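Local structure of CdiI immunity protein (Cupriavidus taiwanensis, 5T87) at residues A[27-32]-A[60-65]; A[33-38]-A[43-48]. The protein probably protects its own cell from contact-dependent growth inhibition by binding the cognate CdiA toxin, with which it forms a complex. All blocks are in the same frame, centred on the assembly; numbering follows the deposited sequence.

How the contacts relate
Both contacts use helix 25-38, whose first half packs in contact 1 and whose second half packs in contact 2; the centres of the two contacts lie about 12 Å apart. Along the chain the helix is followed by helix 42-53, its antiparallel partner in contact 2, and then by helix 60-76, which runs parallel to it in contact 1. The short-range contact therefore falls within the span bridged by the longer-range one, and the three successive helices form an up-down-up unit of this mostly helical protein. The segments of both contacts also meet the CdiA toxin chain (A29, L33 and Y37 on helix 25-38, S61 and L65 on helix 60-76), so both helices serve the fold and the complex.

Contact 1 (A[27-32]-A[60-65]); sequences AIADAC and DSLRSL
L62 and L65, one turn apart on helix 60-76, are the bumps that reach toward the small residue A29 on helix 25-38. The two segments run almost exactly parallel, 5° between their directions, with axes 10.2 Å apart. They belong to the first and third of three consecutive helices, helix 42-53 intervening in the chain, and pack through an apolar face of isoleucine, alanine and leucine. A29 and L62 lie level, their CA atoms 6.6 Å from each other. L62 forks over the I28-A29 step: its CD1 fits against the branched side chain of I28, 3.9 Å from I28 CG2. Its CD2 rests 4.1 Å from the backbone N of A29. The side chains of I28 and L62 cross at about a right angle. L65 reaches further across, its CG anti to the backbone N (chi1 175°). The small A29 lets L65 CD2 settle 3.5 Å from A29 CB and 3.6 Å from A29 CA. All the touching residues are buried. A29 and L65 additionally touch L41 and R39 of the CdiA toxin chain, respectively. Beyond the pair, I28 also packs on L20 of helix 16-22, and helix 96-114 lies against D60, R63 and S64 of helix 60-76.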
loop_
_atom_site.group_PDB
_atom_site.type_symbol
_atom_site.label_atom_id
_atom_site.label_comp_id
_atom_site.label_asym_id
_atom_site.label_seq_id
_atom_site.Cartn_x
_atom_site.Cartn_y
_atom_site.Cartn_z
ATOM N N ALA A 27 -1.743 -9.058 13.743
ATOM C CA ALA A 27 -2.763 -8.173 14.281
ATOM C C ALA A 27 -2.425 -6.735 13.901
ATOM O O ALA A 27 -3.301 -5.971 13.459
ATOM C CB ALA A 27 -2.867 -8.318 15.795
ATOM N N ILE A 28 -1.151 -6.379 14.041
ATOM C CA ILE A 28 -0.745 -4.996 13.788
ATOM C C ILE A 28 -0.883 -4.640 12.312
ATOM O O ILE A 28 -1.351 -3.540 11.976
ATOM C CB ILE A 28 0.665 -4.686 14.337
ATOM C CG1 ILE A 28 0.631 -4.644 15.862
ATOM C CG2 ILE A 28 1.160 -3.333 13.856
ATOM C CD1 ILE A 28 1.956 -5.039 16.462
ATOM N N ALA A 29 -0.492 -5.570 11.446
ATOM C CA ALA A 29 -0.636 -5.379 10.013
ATOM C C ALA A 29 -2.104 -5.192 9.656
ATOM O O ALA A 29 -2.452 -4.334 8.845
ATOM C CB ALA A 29 -0.071 -6.570 9.272
ATOM N N ASP A 30 -2.963 -5.994 10.277
ATOM C CA ASP A 30 -4.387 -5.904 10.016
ATOM C C ASP A 30 -4.917 -4.544 10.400
ATOM O O ASP A 30 -5.691 -3.971 9.669
ATOM C CB ASP A 30 -5.159 -7.000 10.759
ATOM C CG ASP A 30 -4.925 -8.374 10.181
ATOM O OD1 ASP A 30 -4.282 -8.486 9.114
ATOM O OD2 ASP A 30 -5.376 -9.347 10.816
ATOM N N ALA A 31 -4.483 -4.035 11.545
ATOM C CA ALA A 31 -4.868 -2.691 12.009
ATOM C C ALA A 31 -4.415 -1.604 11.037
ATOM O O ALA A 31 -5.227 -0.791 10.590
ATOM C CB ALA A 31 -4.303 -2.429 13.391
ATOM N N CYS A 32 -3.132 -1.621 10.680
ATOM C CA CYS A 32 -2.613 -0.704 9.675
ATOM C C CYS A 32 -3.419 -0.746 8.402
ATOM O O CYS A 32 -3.764 0.281 7.852
ATOM C CB CYS A 32 -1.153 -0.997 9.366
ATOM S SG CYS A 32 -0.071 -0.601 10.768
ATOM N N ASP A 60 11.131 -4.267 10.778
ATOM C CA ASP A 60 11.144 -3.502 9.527
ATOM C C ASP A 60 9.916 -3.762 8.658
ATOM O O ASP A 60 9.387 -2.853 8.033
ATOM C CB ASP A 60 12.399 -3.819 8.720
ATOM C CG ASP A 60 13.666 -3.277 9.360
ATOM O OD1 ASP A 60 13.590 -2.359 10.222
ATOM O OD2 ASP A 60 14.754 -3.761 8.992
ATOM N N SER A 61 9.475 -5.014 8.638
ATOM C CA SER A 61 8.273 -5.421 7.928
ATOM C C SER A 61 7.085 -4.545 8.286
ATOM O O SER A 61 6.382 -4.095 7.411
ATOM C CB SER A 61 7.949 -6.898 8.215
ATOM O OG SER A 61 7.716 -7.116 9.605
ATOM N N LEU A 62 6.879 -4.295 9.570
ATOM C CA LEU A 62 5.718 -3.529 10.032
ATOM C C LEU A 62 5.833 -2.041 9.759
ATOM O O LEU A 62 4.849 -1.400 9.363
ATOM C CB LEU A 62 5.455 -3.761 11.522
ATOM C CG LEU A 62 4.845 -5.123 11.872
ATOM C CD1 LEU A 62 4.587 -5.195 13.375
ATOM C CD2 LEU A 62 3.559 -5.387 11.072
ATOM N N ARG A 63 7.035 -1.516 9.949
ATOM C CA ARG A 63 7.326 -0.105 9.714
ATOM C C ARG A 63 7.134 0.228 8.249
ATOM O O ARG A 63 6.516 1.229 7.901
ATOM C CB ARG A 63 8.746 0.216 10.168
ATOM C CG ARG A 63 8.910 0.032 11.667
ATOM C CD ARG A 63 10.335 0.161 12.142
ATOM N NE ARG A 63 10.817 1.526 11.996
ATOM C CZ ARG A 63 11.906 1.908 11.325
ATOM N NH1 ARG A 63 12.703 1.029 10.712
ATOM N NH2 ARG A 63 12.210 3.193 11.281
ATOM N N SER A 64 7.638 -0.650 7.399
ATOM C CA SER A 64 7.510 -0.506 5.960
ATOM C C SER A 64 6.048 -0.578 5.506
ATOM O O SER A 64 5.609 0.220 4.661
ATOM C CB SER A 64 8.355 -1.581 5.265
ATOM O OG SER A 64 8.572 -1.252 3.905
ATOM N N LEU A 65 5.295 -1.513 6.080
ATOM C CA LEU A 65 3.877 -1.650 5.758
ATOM C C LEU A 65 3.084 -0.370 6.112
ATOM O O LEU A 65 2.227 0.103 5.338
ATOM C CB LEU A 65 3.278 -2.868 6.472
ATOM C CG LEU A 65 1.761 -3.036 6.304
ATOM C CD1 LEU A 65 1.405 -3.166 4.841
ATOM C CD2 LEU A 65 1.223 -4.207 7.099
#

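Contact 2 (A[33-38]-A[43-48]); sequences LSIAYY and EWAFKR
Helices 25-38 and 42-53 form an antiparallel helical hairpin with a very short connection, and this contact lies near its turn. I35 is the one residue of 33-38 that bridges the gap, facing A45 with their CA atoms 6.2 Å apart. Its CG2, anti to the backbone N, lies 3.5 Å from A45 CB, the alanine methyl. The other branch spreads between two larger side chains: CG1 of I35 comes obliquely to the indole of W44, 4.4 Å from W44 CZ3, and CD1 of I35 ends 4.3 Å from CB of R48. The segments cross at -148°, with 10.2 Å between axes, and in this hairpin the small A45 is consistent with I35 CG2 also approaching A45 CA. R48 then turns its end away from helix 25-38 and lays its guanidinium over one face of the W44 indole, with R48 CZ 3.2 Å above the ring plane and offset toward the rim. From there R48 NH1 donates to the backbone O of W44 at 3.1 Å, tilted out of the carbonyl plane, with an N-H...O angle of 150°, while R48 NE forms a salt bridge with D17 of helix 16-22. A45 also packs on L73 of helix 60-76.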
loop_
_atom_site.group_PDB
_atom_site.type_symbol
_atom_site.label_atom_id
_atom_site.label_comp_id
_atom_site.label_asym_id
_atom_site.label_seq_id
_atom_site.Cartn_x
_atom_site.Cartn_y
_atom_site.Cartn_z
ATOM N N LEU A 33 -3.749 -1.936 7.931
ATOM C CA LEU A 33 -4.516 -2.035 6.695
ATOM C C LEU A 33 -5.981 -1.646 6.854
ATOM O O LEU A 33 -6.557 -1.068 5.931
ATOM C CB LEU A 33 -4.398 -3.418 6.092
ATOM C CG LEU A 33 -3.073 -3.662 5.382
ATOM C CD1 LEU A 33 -2.934 -5.161 5.124
ATOM C CD2 LEU A 33 -2.958 -2.854 4.087
ATOM N N SER A 34 -6.579 -1.935 8.006
ATOM C CA SER A 34 -7.947 -1.500 8.259
ATOM C C SER A 34 -8.035 0.045 8.205
ATOM O O SER A 34 -8.971 0.623 7.623
ATOM C CB SER A 34 -8.439 -2.030 9.599
ATOM O OG SER A 34 -9.846 -1.862 9.701
ATOM N N ILE A 35 -7.035 0.685 8.798
ATOM C CA ILE A 35 -6.861 2.123 8.698
ATOM C C ILE A 35 -6.692 2.531 7.240
ATOM O O ILE A 35 -7.380 3.436 6.766
ATOM C CB ILE A 35 -5.644 2.598 9.528
ATOM C CG1 ILE A 35 -5.966 2.524 11.021
ATOM C CG2 ILE A 35 -5.241 4.013 9.155
ATOM C CD1 ILE A 35 -4.739 2.508 11.905
ATOM N N ALA A 36 -5.775 1.880 6.539
ATOM C CA ALA A 36 -5.466 2.286 5.173
ATOM C C ALA A 36 -6.688 2.230 4.269
ATOM O O ALA A 36 -6.907 3.165 3.511
ATOM C CB ALA A 36 -4.352 1.446 4.595
ATOM N N TYR A 37 -7.494 1.171 4.392
ATOM C CA TYR A 37 -8.599 0.900 3.459
ATOM C C TYR A 37 -9.940 1.487 3.871
ATOM O O TYR A 37 -10.755 1.785 3.000
ATOM C CB TYR A 37 -8.784 -0.633 3.226
ATOM C CG TYR A 37 -7.921 -1.247 2.136
ATOM C CD1 TYR A 37 -6.600 -0.847 1.972
ATOM C CD2 TYR A 37 -8.415 -2.266 1.296
ATOM C CE1 TYR A 37 -5.798 -1.406 0.992
ATOM C CE2 TYR A 37 -7.604 -2.852 0.316
ATOM C CZ TYR A 37 -6.290 -2.405 0.168
ATOM O OH TYR A 37 -5.416 -2.886 -0.782
ATOM N N TYR A 38 -10.185 1.623 5.173
ATOM C CA TYR A 38 -11.532 1.962 5.680
ATOM C C TYR A 38 -11.705 3.239 6.528
ATOM O O TYR A 38 -12.829 3.708 6.617
ATOM C CB TYR A 38 -12.120 0.760 6.435
ATOM C CG TYR A 38 -11.964 -0.529 5.659
ATOM C CD1 TYR A 38 -12.556 -0.679 4.401
ATOM C CD2 TYR A 38 -11.199 -1.586 6.152
ATOM C CE1 TYR A 38 -12.401 -1.842 3.664
ATOM C CE2 TYR A 38 -11.036 -2.755 5.423
ATOM C CZ TYR A 38 -11.637 -2.883 4.176
ATOM O OH TYR A 38 -11.487 -4.053 3.434
ATOM N N GLU A 43 -6.311 12.895 9.829
ATOM C CA GLU A 43 -5.490 13.234 10.985
ATOM C C GLU A 43 -5.423 12.090 11.984
ATOM O O GLU A 43 -4.345 11.702 12.409
ATOM C CB GLU A 43 -5.986 14.517 11.657
ATOM C CG GLU A 43 -5.794 15.765 10.801
ATOM C CD GLU A 43 -4.344 16.192 10.608
ATOM O OE1 GLU A 43 -3.476 15.826 11.416
ATOM O OE2 GLU A 43 -4.073 16.947 9.644
ATOM N N TRP A 44 -6.572 11.538 12.336
ATOM C CA TRP A 44 -6.632 10.390 13.248
ATOM C C TRP A 44 -5.815 9.198 12.730
ATOM O O TRP A 44 -5.052 8.584 13.470
ATOM C CB TRP A 44 -8.091 9.988 13.453
ATOM C CG TRP A 44 -8.314 9.007 14.513
ATOM C CD1 TRP A 44 -8.594 9.257 15.831
ATOM C CD2 TRP A 44 -8.300 7.591 14.365
ATOM N NE1 TRP A 44 -8.751 8.061 16.513
ATOM C CE2 TRP A 44 -8.574 7.029 15.634
ATOM C CE3 TRP A 44 -8.085 6.738 13.279
ATOM C CZ2 TRP A 44 -8.638 5.661 15.841
ATOM C CZ3 TRP A 44 -8.142 5.377 13.486
ATOM C CH2 TRP A 44 -8.413 4.850 14.763
ATOM N N ALA A 45 -5.980 8.891 11.450
ATOM C CA ALA A 45 -5.292 7.765 10.827
ATOM C C ALA A 45 -3.788 7.985 10.601
ATOM O O ALA A 45 -2.998 7.062 10.824
ATOM C CB ALA A 45 -5.964 7.423 9.509
ATOM N N PHE A 46 -3.410 9.182 10.137
ATOM C CA PHE A 46 -2.012 9.527 9.787
ATOM C C PHE A 46 -1.159 9.461 11.040
ATOM O O PHE A 46 -0.094 8.873 11.027
ATOM C CB PHE A 46 -1.976 10.927 9.151
ATOM C CG PHE A 46 -0.612 11.430 8.753
ATOM C CD1 PHE A 46 0.245 10.666 7.984
ATOM C CD2 PHE A 46 -0.222 12.726 9.086
ATOM C CE1 PHE A 46 1.481 11.158 7.598
ATOM C CE2 PHE A 46 1.027 13.225 8.711
ATOM C CZ PHE A 46 1.870 12.446 7.949
ATOM N N LYS A 47 -1.670 10.041 12.124
ATOM C CA LYS A 47 -1.068 9.958 13.467
ATOM C C LYS A 47 -0.680 8.526 13.855
ATOM O O LYS A 47 0.432 8.275 14.317
ATOM C CB LYS A 47 -2.049 10.549 14.481
ATOM C CG LYS A 47 -1.730 10.330 15.942
ATOM C CD LYS A 47 -2.722 11.071 16.836
ATOM C CE LYS A 47 -2.825 10.382 18.197
ATOM N NZ LYS A 47 -3.901 10.908 19.090
ATOM N N ARG A 48 -1.595 7.589 13.638
ATOM C CA ARG A 48 -1.391 6.213 14.073
ATOM C C ARG A 48 -0.425 5.435 13.218
ATOM O O ARG A 48 0.437 4.720 13.749
ATOM C CB ARG A 48 -2.717 5.483 14.198
ATOM C CG ARG A 48 -3.397 5.831 15.501
ATOM C CD ARG A 48 -4.901 5.653 15.452
ATOM N NE ARG A 48 -5.469 5.978 16.758
ATOM C CZ ARG A 48 -5.639 7.212 17.234
ATOM N NH1 ARG A 48 -5.333 8.275 16.500
ATOM N NH2 ARG A 48 -6.144 7.380 18.447
#